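Local coordinates for protein phosphodiesterase (Pseudomonas aeruginosa, PDB 4G75) that is a colicin M-like bacteriocin, probably killing related bacteria by hydrolysing the lipid II precursor of peptidoglycan in a reaction that depends on magnesium, at residues A12-F17 against K42-V47; Y20-N25 against V37-K42; A48-D53 against D105-M110; E55-A60 against Y73-L78; P93-N98 against N111-H116. One frame throughout, in Å; residues are numbered along the deposited sequence.

Interaction 1 (A12-F17 against K42-V47); sequences AGQGDF and KGQRDV. With EDO (1,2-ethanediol), chain I.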
# COMPACT_ATOMS: atom_id res chain seq x y z
N ALA A 12 15.58 -1.73 12.95
CA ALA A 12 14.73 -2.60 13.75
C ALA A 12 15.29 -4.01 13.88
O ALA A 12 16.00 -4.50 13.00
CB ALA A 12 13.32 -2.64 13.17
N GLY A 13 14.94 -4.65 14.98
CA GLY A 13 15.34 -6.03 15.24
C GLY A 13 14.19 -6.83 15.80
O GLY A 13 13.16 -6.27 16.18
N GLN A 14 14.35 -8.15 15.86
CA GLN A 14 13.30 -9.04 16.35
C GLN A 14 12.76 -8.59 17.70
O GLN A 14 11.55 -8.67 17.95
CB GLN A 14 13.85 -10.47 16.47
CG GLN A 14 14.09 -11.16 15.14
CD GLN A 14 15.09 -12.30 15.27
OE1 GLN A 14 16.24 -12.09 15.66
NE2 GLN A 14 14.65 -13.52 14.95
N GLY A 15 13.66 -8.15 18.56
CA GLY A 15 13.31 -7.76 19.92
C GLY A 15 12.44 -6.52 20.02
O GLY A 15 11.96 -6.19 21.09
N ASP A 16 12.25 -5.82 18.90
CA ASP A 16 11.34 -4.68 18.89
C ASP A 16 9.88 -5.10 18.88
O ASP A 16 8.99 -4.28 19.14
CB ASP A 16 11.61 -3.78 17.69
CG ASP A 16 12.87 -2.96 17.85
OD1 ASP A 16 13.05 -2.38 18.94
OD2 ASP A 16 13.67 -2.89 16.89
N PHE A 17 9.63 -6.37 18.60
CA PHE A 17 8.27 -6.83 18.36
C PHE A 17 7.71 -7.73 19.45
O PHE A 17 8.28 -8.77 19.76
CB PHE A 17 8.18 -7.45 16.97
CG PHE A 17 8.63 -6.52 15.90
CD1 PHE A 17 9.91 -6.60 15.38
CD2 PHE A 17 7.80 -5.50 15.46
CE1 PHE A 17 10.34 -5.71 14.41
CE2 PHE A 17 8.22 -4.61 14.50
CZ PHE A 17 9.49 -4.71 13.97
N LYS A 42 7.26 -14.35 13.69
CA LYS A 42 6.73 -13.01 13.42
C LYS A 42 7.81 -11.93 13.52
O LYS A 42 7.74 -10.90 12.83
CB LYS A 42 5.57 -12.69 14.37
CG LYS A 42 4.39 -13.65 14.23
CD LYS A 42 3.21 -13.27 15.13
CE LYS A 42 2.19 -14.42 15.22
NZ LYS A 42 1.58 -14.73 13.87
N GLY A 43 8.81 -12.16 14.37
CA GLY A 43 9.85 -11.17 14.59
C GLY A 43 10.62 -10.79 13.34
O GLY A 43 10.71 -9.61 13.00
N GLN A 44 11.18 -11.78 12.65
CA GLN A 44 11.97 -11.48 11.46
C GLN A 44 11.10 -10.95 10.31
O GLN A 44 11.54 -10.09 9.54
CB GLN A 44 12.80 -12.68 11.00
CG GLN A 44 13.91 -12.29 10.04
CD GLN A 44 14.83 -11.22 10.62
OE1 GLN A 44 15.01 -11.12 11.84
NE2 GLN A 44 15.44 -10.42 9.75
N ARG A 45 9.88 -11.45 10.19
CA ARG A 45 8.99 -10.91 9.18
C ARG A 45 8.68 -9.45 9.49
O ARG A 45 8.69 -8.61 8.59
CB ARG A 45 7.70 -11.73 9.05
CG ARG A 45 7.93 -13.17 8.58
CD ARG A 45 6.64 -13.77 7.98
NE ARG A 45 5.54 -13.74 8.94
CZ ARG A 45 5.34 -14.67 9.87
NH1 ARG A 45 6.15 -15.71 9.96
NH2 ARG A 45 4.33 -14.55 10.72
N ASP A 46 8.41 -9.14 10.75
CA ASP A 46 8.11 -7.76 11.14
C ASP A 46 9.28 -6.82 10.84
O ASP A 46 9.07 -5.67 10.45
CB ASP A 46 7.76 -7.69 12.63
CG ASP A 46 6.39 -8.25 12.94
OD1 ASP A 46 5.61 -8.51 11.99
OD2 ASP A 46 6.10 -8.43 14.14
N VAL A 47 10.50 -7.31 11.03
CA VAL A 47 11.68 -6.52 10.72
C VAL A 47 11.65 -6.10 9.25
O VAL A 47 11.97 -4.96 8.91
CB VAL A 47 12.98 -7.30 11.03
CG1 VAL A 47 14.18 -6.63 10.36
CG2 VAL A 47 13.19 -7.39 12.54
C1 EDO I . 17.53 -9.39 14.81
O1 EDO I . 16.98 -9.37 16.14
C2 EDO I . 16.44 -8.99 13.82
O2 EDO I . 16.92 -9.10 12.48
O HOH W 1 12.08 -14.21 13.96
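The ring of Phe-17 has Asp-46 CB standing over the centre of one face, 3.4 Å from the ring centroid and 3° off the normal, a CH-pi contact. On the opposite face Asp-16 CB lies toward the rim. Phe-17 CG, beside its own backbone N and anti to the carbonyl carbon, points the ring at Asp-46. The Asp-46 carboxylate plane is turned 62° from the ring, and its OD2 reaches Phe-17 CG at 3.6 Å. At the far side of the ring, Phe-17 CE1 touches Val-47 CG2 (3.8 Å). That same methyl also packs on the loop backbone, 3.5 Å from Gly-13 C.

This joins the loop leading into helix 18-24 to the C-terminal half of helix 34-49. The loop holds its own bend: Gly-13 N donates to Asp-16 OD2, and Phe-17 takes the N-cap position of the helix that follows. Gly-43 lets the two backbones come close, with Gln-14 CG 3.9 Å from Gly-43 C.

No direct hydrogen bond crosses between the segments, and the polar outer side is bridged by small molecules. The amide planes of Gln-14 and Gln-44 stand 79° apart. A water accepts from Gln-14 NE2 (2.8 Å) and from the backbone N of Gln-44. An ethanediol, probably from the crystallisation liquor, gives its O1 hydroxyl to Gln-14 OE1 and its O2 hydroxyl to Gln-44 OE1.

Interaction 2 (Y20-N25 against V37-K42); sequences YNYGNN and VGYISK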
# COMPACT_ATOMS: atom_id res chain seq x y z
N TYR A 20 7.27 -11.56 18.94
CA TYR A 20 8.53 -12.27 19.01
C TYR A 20 8.95 -12.44 20.47
O TYR A 20 9.32 -13.54 20.89
CB TYR A 20 9.62 -11.54 18.22
CG TYR A 20 11.00 -12.05 18.51
CD1 TYR A 20 11.54 -13.10 17.77
CD2 TYR A 20 11.77 -11.50 19.52
CE1 TYR A 20 12.81 -13.58 18.03
CE2 TYR A 20 13.04 -11.97 19.80
CZ TYR A 20 13.55 -13.01 19.05
OH TYR A 20 14.81 -13.47 19.34
N ASN A 21 8.87 -11.36 21.24
CA ASN A 21 9.23 -11.42 22.66
C ASN A 21 8.38 -12.42 23.43
O ASN A 21 8.87 -13.08 24.35
CB ASN A 21 9.16 -10.04 23.31
CG ASN A 21 10.14 -9.06 22.70
OD1 ASN A 21 11.22 -9.45 22.26
ND2 ASN A 21 9.77 -7.79 22.65
N TYR A 22 7.11 -12.54 23.07
CA TYR A 22 6.23 -13.51 23.69
C TYR A 22 6.69 -14.93 23.37
O TYR A 22 6.70 -15.82 24.24
CB TYR A 22 4.78 -13.31 23.22
CG TYR A 22 3.81 -14.19 23.96
CD1 TYR A 22 3.33 -13.84 25.22
CD2 TYR A 22 3.38 -15.39 23.41
CE1 TYR A 22 2.44 -14.65 25.90
CE2 TYR A 22 2.50 -16.21 24.09
CZ TYR A 22 2.04 -15.84 25.34
OH TYR A 22 1.16 -16.66 26.01
N GLY A 23 7.07 -15.14 22.12
CA GLY A 23 7.62 -16.42 21.70
C GLY A 23 8.94 -16.74 22.36
O GLY A 23 9.22 -17.91 22.66
N ASN A 24 9.76 -15.72 22.61
CA ASN A 24 11.11 -15.92 23.12
C ASN A 24 11.21 -15.93 24.64
O ASN A 24 12.29 -16.13 25.21
CB ASN A 24 12.09 -14.90 22.54
CG ASN A 24 13.54 -15.32 22.72
OD1 ASN A 24 13.91 -16.45 22.43
ND2 ASN A 24 14.37 -14.40 23.21
N ASN A 25 10.08 -15.71 25.31
CA ASN A 25 10.03 -15.79 26.76
C ASN A 25 9.70 -17.22 27.21
O ASN A 25 8.55 -17.63 27.19
CB ASN A 25 8.99 -14.81 27.31
CG ASN A 25 8.82 -14.92 28.82
OD1 ASN A 25 9.50 -15.71 29.48
ND2 ASN A 25 7.91 -14.12 29.37
N VAL A 37 6.94 -21.48 17.89
CA VAL A 37 7.76 -21.24 16.71
C VAL A 37 7.07 -20.16 15.86
O VAL A 37 7.73 -19.27 15.32
CB VAL A 37 7.95 -22.52 15.89
CG1 VAL A 37 8.75 -22.22 14.62
CG2 VAL A 37 8.64 -23.59 16.72
N GLY A 38 5.75 -20.24 15.79
CA GLY A 38 4.97 -19.25 15.05
C GLY A 38 5.17 -17.85 15.60
O GLY A 38 5.37 -16.90 14.84
N TYR A 39 5.11 -17.71 16.92
CA TYR A 39 5.36 -16.41 17.53
C TYR A 39 6.75 -15.89 17.20
O TYR A 39 6.92 -14.71 16.86
CB TYR A 39 5.19 -16.47 19.05
CG TYR A 39 3.77 -16.26 19.50
CD1 TYR A 39 3.24 -14.98 19.60
CD2 TYR A 39 2.95 -17.34 19.83
CE1 TYR A 39 1.94 -14.78 20.02
CE2 TYR A 39 1.66 -17.15 20.25
CZ TYR A 39 1.16 -15.86 20.34
OH TYR A 39 -0.14 -15.66 20.75
N ILE A 40 7.76 -16.75 17.34
CA ILE A 40 9.12 -16.35 17.03
C ILE A 40 9.22 -15.88 15.59
O ILE A 40 9.88 -14.88 15.31
CB ILE A 40 10.12 -17.51 17.24
CG1 ILE A 40 10.28 -17.79 18.73
CG2 ILE A 40 11.46 -17.19 16.61
CD1 ILE A 40 10.90 -16.64 19.51
N SER A 41 8.56 -16.59 14.69
CA SER A 41 8.70 -16.30 13.27
C SER A 41 8.20 -14.89 12.91
O SER A 41 8.66 -14.29 11.94
CB SER A 41 8.00 -17.36 12.40
OG SER A 41 6.58 -17.24 12.45
N LYS A 42 7.26 -14.35 13.69
CA LYS A 42 6.73 -13.01 13.42
C LYS A 42 7.81 -11.93 13.52
O LYS A 42 7.74 -10.90 12.83
CB LYS A 42 5.57 -12.69 14.37
CG LYS A 42 4.39 -13.65 14.23
CD LYS A 42 3.21 -13.27 15.13
CE LYS A 42 2.19 -14.42 15.22
NZ LYS A 42 1.58 -14.73 13.87
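This is a surface contact between helices 18-24 and 34-49, centred about 26 Å from the centre of the chain and away from the magnesium site. The axes of the segments 20-24 and 37-42 approach to 7.1 Å, with 140° between their N-to-C directions. Gly-23 makes the close approach possible: having no side chain, it lays its CA directly against Tyr-39 CB, at 3.6 Å, and beside the Ile-40 backbone.

Two side chains of helix 34-49 fill the seam on either side of this point. Tyr-39 offers a ring face, and Tyr-22 comes to it edge first, with CD2 over the centre of the Tyr-39 ring; the planes stand at 51° in this edge-to-face pair. Ile-40 turns the other way. With CG1 beside its own backbone N (chi1 -71°) and a second bend at chi2, its CD1 reaches over the backbone of Gly-23 and Asn-24, 3.4 Å from Asn-24 N and 3.9 Å from Tyr-20 CE1. The Tyr-20 ring meets Ile-40 O at its edge, near the ring plane, through CD1 at 3.5 Å.

No hydrogen bond spans the two segments. Their hold on each other therefore rests on shape and dispersion, with two aromatic edges supplying weakly polar contacts to a ring face and a carbonyl oxygen.

Interaction 3 (A48-D53 against D105-M110); sequences AYVNGD and DRITAM. With EDO (1,2-ethanediol), chain H.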
# COMPACT_ATOMS: atom_id res chain seq x y z
N ALA A 48 11.28 -7.03 8.39
CA ALA A 48 11.14 -6.73 6.98
C ALA A 48 10.00 -5.75 6.74
O ALA A 48 10.17 -4.76 6.04
CB ALA A 48 10.94 -8.01 6.16
N TYR A 49 8.85 -6.02 7.35
CA TYR A 49 7.66 -5.21 7.12
C TYR A 49 7.85 -3.73 7.47
O TYR A 49 7.39 -2.84 6.73
CB TYR A 49 6.43 -5.76 7.86
CG TYR A 49 5.90 -7.09 7.35
CD1 TYR A 49 5.70 -7.31 5.99
CD2 TYR A 49 5.56 -8.11 8.24
CE1 TYR A 49 5.20 -8.50 5.53
CE2 TYR A 49 5.06 -9.32 7.78
CZ TYR A 49 4.88 -9.51 6.43
OH TYR A 49 4.39 -10.70 5.95
N VAL A 50 8.54 -3.45 8.57
CA VAL A 50 8.68 -2.06 9.00
C VAL A 50 9.51 -1.22 8.02
O VAL A 50 9.50 0.00 8.11
CB VAL A 50 9.23 -1.89 10.44
CG1 VAL A 50 8.28 -2.53 11.46
CG2 VAL A 50 10.64 -2.46 10.56
N ASN A 51 10.20 -1.86 7.10
CA ASN A 51 10.87 -1.12 6.02
C ASN A 51 10.28 -1.40 4.64
O ASN A 51 10.90 -1.12 3.61
CB ASN A 51 12.39 -1.34 6.04
CG ASN A 51 13.07 -0.49 7.09
OD1 ASN A 51 12.80 0.70 7.22
ND2 ASN A 51 13.96 -1.11 7.86
N GLY A 52 9.06 -1.93 4.62
CA GLY A 52 8.33 -2.13 3.39
C GLY A 52 8.75 -3.32 2.55
O GLY A 52 8.31 -3.47 1.41
N ASP A 53 9.61 -4.17 3.11
CA ASP A 53 10.09 -5.36 2.41
C ASP A 53 9.06 -6.47 2.58
O ASP A 53 9.30 -7.45 3.28
CB ASP A 53 11.44 -5.77 3.01
CG ASP A 53 12.19 -6.78 2.16
OD1 ASP A 53 12.02 -6.78 0.92
OD2 ASP A 53 12.97 -7.57 2.74
N ASP A 105 3.97 5.22 15.11
CA ASP A 105 5.20 4.92 14.40
C ASP A 105 5.11 3.46 13.96
O ASP A 105 4.22 2.74 14.40
CB ASP A 105 6.41 5.11 15.31
CG ASP A 105 6.40 4.16 16.51
OD1 ASP A 105 5.74 4.48 17.52
OD2 ASP A 105 7.05 3.11 16.43
N ARG A 106 6.03 3.02 13.11
CA ARG A 106 5.89 1.71 12.47
C ARG A 106 5.86 0.57 13.46
O ARG A 106 4.99 -0.31 13.39
CB ARG A 106 7.02 1.50 11.46
CG ARG A 106 6.95 2.48 10.30
CD ARG A 106 8.20 2.45 9.46
NE ARG A 106 8.24 3.56 8.51
CZ ARG A 106 9.25 3.78 7.67
NH1 ARG A 106 10.29 2.95 7.66
NH2 ARG A 106 9.23 4.83 6.86
N ILE A 107 6.82 0.57 14.37
CA ILE A 107 6.93 -0.51 15.34
C ILE A 107 5.72 -0.54 16.26
O ILE A 107 5.12 -1.60 16.47
CB ILE A 107 8.26 -0.41 16.12
CG1 ILE A 107 9.43 -0.65 15.16
CG2 ILE A 107 8.28 -1.41 17.28
CD1 ILE A 107 10.80 -0.35 15.74
N THR A 108 5.33 0.61 16.78
CA THR A 108 4.14 0.67 17.63
C THR A 108 2.90 0.19 16.88
O THR A 108 2.07 -0.53 17.43
CB THR A 108 3.89 2.09 18.17
OG1 THR A 108 5.01 2.50 18.98
CG2 THR A 108 2.62 2.13 19.00
N ALA A 109 2.77 0.60 15.63
CA ALA A 109 1.63 0.22 14.83
C ALA A 109 1.53 -1.29 14.71
O ALA A 109 0.45 -1.86 14.84
CB ALA A 109 1.71 0.87 13.45
N MSE A 110 2.66 -1.95 14.48
CA MSE A 110 2.66 -3.40 14.34
C MSE A 110 2.41 -4.10 15.67
O MSE A 110 1.66 -5.06 15.74
CB MSE A 110 3.96 -3.91 13.72
CG MSE A 110 4.01 -5.42 13.59
SE MSE A 110 2.66 -6.10 12.35
CE MSE A 110 3.67 -5.75 10.72
C1 EDO H . 12.08 3.30 2.69
O1 EDO H . 12.14 3.26 1.26
C2 EDO H . 11.77 1.90 3.23
O2 EDO H . 12.81 1.00 2.81
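A Schellman motif ends helix 34-49 here, and its turn packs against the first turn of helix 106-113. Gly-52, with positive phi, is the C-prime residue: Gly-52 N bonds to Tyr-49 O, while Asp-53 N and Asn-51 N reach Ala-48 O from opposite faces of its carbonyl plane. The facing helix has its own cap, Asp-105, whose OD2 accepts from Thr-108 N.

Across the contact, Arg-106 does most of the polar work. Its chain is extended from CG to NE and runs beside the turn, with CD 3.1 Å from Val-50 O. Arg-106 NH1 gives that same oxygen a weak, bent hydrogen bond (3.1 Å, 133° at the hydrogen). Asn-51 OD1 lies at the guanidinium edge, its amide plane perpendicular to the guanidinium, and accepts from Ile-10 N. Arg-106 NE forms a salt bridge with Asp-4, and NH1 has its main hydrogen bond to Thr-8 O, which lets the residues ahead of helix 18-24 help fix the arginine.

The rest is apolar. Val-50 CG1 approaches Ile-107 CG1 at 4.3 Å. Selenomethionine Met-110, bent at chi2 (65°) and chi3, brings its CE methyl to Tyr-49 CD2 at 3.9 Å. Leu-92 of helix 81-102 touches both Tyr-49 and Met-110, Pro-57 and Leu-58 of helix 55-65 pack on Tyr-49, and Tyr-49 OH bonds to Asp-88, placing the contact among four helices.

Interaction 4 (E55-A60 against Y73-L78); sequences EKPLLA and YGYPSL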
# COMPACT_ATOMS: atom_id res chain seq x y z
N GLU A 55 7.02 -8.30 0.18
CA GLU A 55 6.82 -9.39 -0.77
C GLU A 55 7.54 -10.65 -0.31
O GLU A 55 6.97 -11.74 -0.31
CB GLU A 55 7.33 -8.98 -2.15
CG GLU A 55 6.60 -7.79 -2.78
CD GLU A 55 7.33 -6.49 -2.56
OE1 GLU A 55 8.00 -6.34 -1.51
OE2 GLU A 55 7.24 -5.61 -3.44
N LYS A 56 8.80 -10.51 0.08
CA LYS A 56 9.60 -11.68 0.41
C LYS A 56 9.06 -12.51 1.59
O LYS A 56 8.93 -13.72 1.48
CB LYS A 56 11.07 -11.30 0.60
CG LYS A 56 11.76 -10.92 -0.71
CD LYS A 56 13.16 -10.36 -0.44
CE LYS A 56 13.84 -9.94 -1.74
NZ LYS A 56 15.24 -9.51 -1.48
N PRO A 57 8.71 -11.85 2.71
CA PRO A 57 8.18 -12.66 3.82
C PRO A 57 6.91 -13.42 3.44
O PRO A 57 6.77 -14.58 3.82
CB PRO A 57 7.86 -11.62 4.90
CG PRO A 57 8.52 -10.36 4.48
CD PRO A 57 8.79 -10.41 3.02
N LEU A 58 6.00 -12.79 2.69
CA LEU A 58 4.77 -13.45 2.30
C LEU A 58 5.04 -14.56 1.28
O LEU A 58 4.45 -15.63 1.36
CB LEU A 58 3.76 -12.45 1.75
CG LEU A 58 3.13 -11.51 2.78
CD1 LEU A 58 2.20 -10.53 2.06
CD2 LEU A 58 2.36 -12.30 3.82
N LEU A 59 5.94 -14.29 0.35
CA LEU A 59 6.27 -15.28 -0.67
C LEU A 59 6.91 -16.52 -0.05
O LEU A 59 6.65 -17.64 -0.48
CB LEU A 59 7.18 -14.68 -1.74
CG LEU A 59 6.46 -13.79 -2.75
CD1 LEU A 59 7.47 -13.04 -3.60
CD2 LEU A 59 5.52 -14.60 -3.63
N ALA A 60 7.75 -16.31 0.96
CA ALA A 60 8.40 -17.44 1.60
C ALA A 60 7.37 -18.34 2.27
O ALA A 60 7.46 -19.56 2.19
CB ALA A 60 9.43 -16.95 2.61
N TYR A 73 13.87 -17.00 0.68
CA TYR A 73 14.43 -15.68 0.99
C TYR A 73 15.08 -15.60 2.37
O TYR A 73 15.08 -14.54 3.01
CB TYR A 73 13.35 -14.60 0.83
CG TYR A 73 12.84 -14.44 -0.58
CD1 TYR A 73 13.66 -13.92 -1.58
CD2 TYR A 73 11.55 -14.81 -0.92
CE1 TYR A 73 13.20 -13.78 -2.88
CE2 TYR A 73 11.08 -14.67 -2.22
CZ TYR A 73 11.91 -14.16 -3.19
OH TYR A 73 11.45 -14.02 -4.48
N GLY A 74 15.65 -16.71 2.82
CA GLY A 74 16.37 -16.73 4.08
C GLY A 74 15.50 -16.97 5.30
O GLY A 74 16.01 -17.10 6.41
N TYR A 75 14.19 -17.04 5.10
CA TYR A 75 13.29 -17.34 6.21
C TYR A 75 13.30 -18.83 6.56
O TYR A 75 13.41 -19.69 5.68
CB TYR A 75 11.87 -16.85 5.92
CG TYR A 75 11.78 -15.34 5.86
CD1 TYR A 75 11.64 -14.60 7.02
CD2 TYR A 75 11.89 -14.66 4.65
CE1 TYR A 75 11.59 -13.22 6.98
CE2 TYR A 75 11.84 -13.28 4.60
CZ TYR A 75 11.69 -12.56 5.77
OH TYR A 75 11.64 -11.19 5.76
N PRO A 76 13.17 -19.14 7.85
CA PRO A 76 13.11 -20.54 8.31
C PRO A 76 11.83 -21.22 7.86
O PRO A 76 10.76 -20.60 7.86
CB PRO A 76 13.10 -20.40 9.84
CG PRO A 76 13.65 -19.03 10.11
CD PRO A 76 13.15 -18.19 8.97
N SER A 77 11.92 -22.49 7.47
CA SER A 77 10.72 -23.26 7.20
C SER A 77 9.94 -23.45 8.50
O SER A 77 10.53 -23.66 9.56
CB SER A 77 11.07 -24.62 6.57
OG SER A 77 11.69 -25.47 7.51
N LEU A 78 8.62 -23.38 8.41
CA LEU A 78 7.75 -23.39 9.58
C LEU A 78 6.85 -24.61 9.64
O LEU A 78 6.54 -25.23 8.62
CB LEU A 78 6.85 -22.14 9.59
CG LEU A 78 7.57 -20.79 9.56
CD1 LEU A 78 6.55 -19.65 9.63
CD2 LEU A 78 8.59 -20.66 10.69
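Lys-56 crosses the face of the Tyr-73 ring, its side chain at about a right angle to that of the tyrosine. Its CB lies 3.8 Å from Tyr-73 CG; its CG stands over the ring centre, 3.6 Å from the centroid and 11° off the normal, a CH-pi contact. CD has already passed outside the rim, 3.8 Å from Tyr-73 CD1, and CE is 4.0 Å from the same atom. The chain stays extended past CG (chi2 172°), which carries NZ beyond the aromatic surface to a salt bridge with Glu-253. Leu-59 CB meets the ring at its edge, 3.9 Å from Tyr-73 CE2.

The contact folds the irregular linker after helix 55-65 back along the first turns of that helix, before the chain enters helix 81-102. Tyr-73 adopts backbone angles of the left-handed helical region, and the glycine that follows also has positive phi.

Beyond this turn, Tyr-75 lays its ring obliquely against the neighbouring side of the helix. Ala-60 CB touches Tyr-75 CD2 at 3.9 Å, while the hydroxyl end reaches the proline, with Tyr-75 OH 3.5 Å from Pro-57 CG. Ala-48 of helix 34-49 packs against the same tyrosine, while Leu-59 also touches Met-258 and Leu-261 of helix 255-264.

Interaction 5 (P93-N98 against N111-H116); sequences PQADYN and NRAQNH. With EDO (1,2-ethanediol), chain N.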
# COMPACT_ATOMS: atom_id res chain seq x y z
N PRO A 93 -3.09 -5.15 7.44
CA PRO A 93 -3.97 -3.99 7.23
C PRO A 93 -4.24 -3.22 8.51
O PRO A 93 -4.47 -2.01 8.46
CB PRO A 93 -5.29 -4.62 6.74
CG PRO A 93 -4.94 -5.98 6.31
CD PRO A 93 -3.74 -6.42 7.08
N GLN A 94 -4.22 -3.91 9.65
CA GLN A 94 -4.44 -3.25 10.93
C GLN A 94 -3.25 -2.36 11.29
O GLN A 94 -3.43 -1.25 11.79
CB GLN A 94 -4.72 -4.26 12.04
CG GLN A 94 -5.02 -3.62 13.39
CD GLN A 94 -6.37 -2.93 13.41
OE1 GLN A 94 -7.40 -3.55 13.19
NE2 GLN A 94 -6.36 -1.62 13.67
N ALA A 95 -2.04 -2.84 11.00
CA ALA A 95 -0.84 -2.04 11.22
C ALA A 95 -0.88 -0.77 10.38
O ALA A 95 -0.56 0.33 10.84
CB ALA A 95 0.41 -2.85 10.89
N ASP A 96 -1.27 -0.91 9.12
CA ASP A 96 -1.36 0.25 8.25
C ASP A 96 -2.37 1.25 8.81
O ASP A 96 -2.11 2.47 8.83
CB ASP A 96 -1.74 -0.13 6.83
CG ASP A 96 -1.59 1.03 5.87
OD1 ASP A 96 -0.43 1.35 5.53
OD2 ASP A 96 -2.61 1.63 5.48
N TYR A 97 -3.51 0.74 9.24
CA TYR A 97 -4.58 1.60 9.74
C TYR A 97 -4.18 2.26 11.06
O TYR A 97 -4.61 3.37 11.35
CB TYR A 97 -5.88 0.82 9.90
CG TYR A 97 -7.06 1.74 10.13
CD1 TYR A 97 -7.49 2.60 9.12
CD2 TYR A 97 -7.71 1.78 11.36
CE1 TYR A 97 -8.55 3.46 9.32
CE2 TYR A 97 -8.78 2.65 11.57
CZ TYR A 97 -9.20 3.48 10.54
OH TYR A 97 -10.25 4.35 10.73
N ASN A 98 -3.36 1.58 11.85
CA ASN A 98 -2.86 2.19 13.08
C ASN A 98 -2.02 3.42 12.77
O ASN A 98 -2.09 4.44 13.48
CB ASN A 98 -2.06 1.18 13.91
CG ASN A 98 -2.95 0.14 14.56
OD1 ASN A 98 -4.16 0.32 14.66
ND2 ASN A 98 -2.35 -0.96 15.01
N ASN A 111 3.04 -3.62 16.74
CA ASN A 111 2.81 -4.24 18.05
C ASN A 111 1.36 -4.11 18.50
O ASN A 111 0.80 -5.03 19.09
CB ASN A 111 3.76 -3.68 19.10
CG ASN A 111 5.18 -4.15 18.90
OD1 ASN A 111 5.42 -5.20 18.32
ND2 ASN A 111 6.15 -3.36 19.37
N ARG A 112 0.76 -2.96 18.21
CA ARG A 112 -0.65 -2.75 18.53
C ARG A 112 -1.51 -3.73 17.74
O ARG A 112 -2.41 -4.37 18.28
CB ARG A 112 -1.08 -1.31 18.25
CG ARG A 112 -2.39 -0.91 18.91
CD ARG A 112 -2.87 0.48 18.49
NE ARG A 112 -1.87 1.53 18.70
CZ ARG A 112 -1.57 2.07 19.89
NH1 ARG A 112 -2.18 1.65 20.99
NH2 ARG A 112 -0.65 3.02 19.96
N ALA A 113 -1.21 -3.86 16.44
CA ALA A 113 -1.92 -4.78 15.58
C ALA A 113 -1.78 -6.23 16.04
O ALA A 113 -2.70 -7.04 15.84
CB ALA A 113 -1.46 -4.63 14.11
N GLN A 114 -0.65 -6.57 16.65
CA GLN A 114 -0.39 -7.96 17.00
C GLN A 114 -0.70 -8.26 18.47
O GLN A 114 -0.41 -9.35 18.96
CB GLN A 114 1.05 -8.37 16.64
CG GLN A 114 1.30 -8.27 15.14
CD GLN A 114 2.57 -8.95 14.67
OE1 GLN A 114 3.66 -8.74 15.22
NE2 GLN A 114 2.45 -9.78 13.64
N ASN A 115 -1.32 -7.30 19.15
CA ASN A 115 -1.69 -7.49 20.55
C ASN A 115 -3.02 -8.24 20.66
O ASN A 115 -4.03 -7.68 21.09
CB ASN A 115 -1.78 -6.15 21.27
CG ASN A 115 -1.86 -6.30 22.77
OD1 ASN A 115 -1.65 -7.38 23.31
ND2 ASN A 115 -2.16 -5.20 23.46
N HIS A 116 -3.01 -9.49 20.23
CA HIS A 116 -4.19 -10.34 20.31
C HIS A 116 -3.80 -11.81 20.39
O HIS A 116 -2.63 -12.16 20.23
CB HIS A 116 -5.13 -10.09 19.11
CG HIS A 116 -4.53 -10.42 17.77
ND1 HIS A 116 -4.49 -11.70 17.28
CD2 HIS A 116 -4.01 -9.62 16.81
CE1 HIS A 116 -3.94 -11.69 16.07
NE2 HIS A 116 -3.64 -10.44 15.77
C1 EDO N . 1.12 -9.26 22.81
O1 EDO N . 0.61 -10.50 23.31
C2 EDO N . 2.24 -9.54 21.82
O2 EDO N . 1.72 -10.24 20.69
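Ala-113 CB is the tight point: it rests on the backbone of helix 81-102, 3.6 Å from Ala-95 N, with Ala-95 CB 4.1 Å away and Gln-94 CG at 3.8 Å. Small residues on both sides bring the CA atoms of Ala-95 and Ala-113 within 5.3 Å. Beside this core the amide of Asn-98 is pressed against the other backbone. Its ND2 lies 3.5 Å from Arg-112 CB and close to Ala-113 N, but those two nitrogens are both donors; the hydrogen bond of ND2 goes instead to Ala-109 O, one turn back. Gln-94, with CG anti to N (chi1 -178°) and a bend at chi2, returns along its own helix so that NE2 donates to Asn-98 OD1 at 3.1 Å, above that carbonyl plane.

This is the last turn of helix 106-113 packing on the C-terminal half of the long helix 81-102, two consecutive helices joined by a short connection. Gln-114 is the first residue to leave helical angles.

On the outer side the contact thins. Arg-112 is exposed; its chain passes Asn-98 with CD 3.9 Å from Asn-98 CG, the guanidinium standing at 85° to the amide plane, and NE pairs with Asp-104 in the connection.

How the interactions relate
Helix 34-49 is the common element of interactions 1, 2 and 3, meeting in turn the loop before helix 18-24, that helix itself, and helix 106-113, which interaction 5 sets against helix 81-102. Interactions 3 and 5 are the buried ones and share helix 106-113. Interaction 2 is a surface contact of aromatic and aliphatic groups, while interactions 1 and 4 are partly buried and each centres a methylene over an aromatic face. Direct hydrogen bonding between segments appears in interaction 3 alone, and weakly. Phe-17 touches Val-50, linking interactions 1 and 3; interactions 3 and 4 adjoin where helices 34-49 and 55-65 follow each other along the chain.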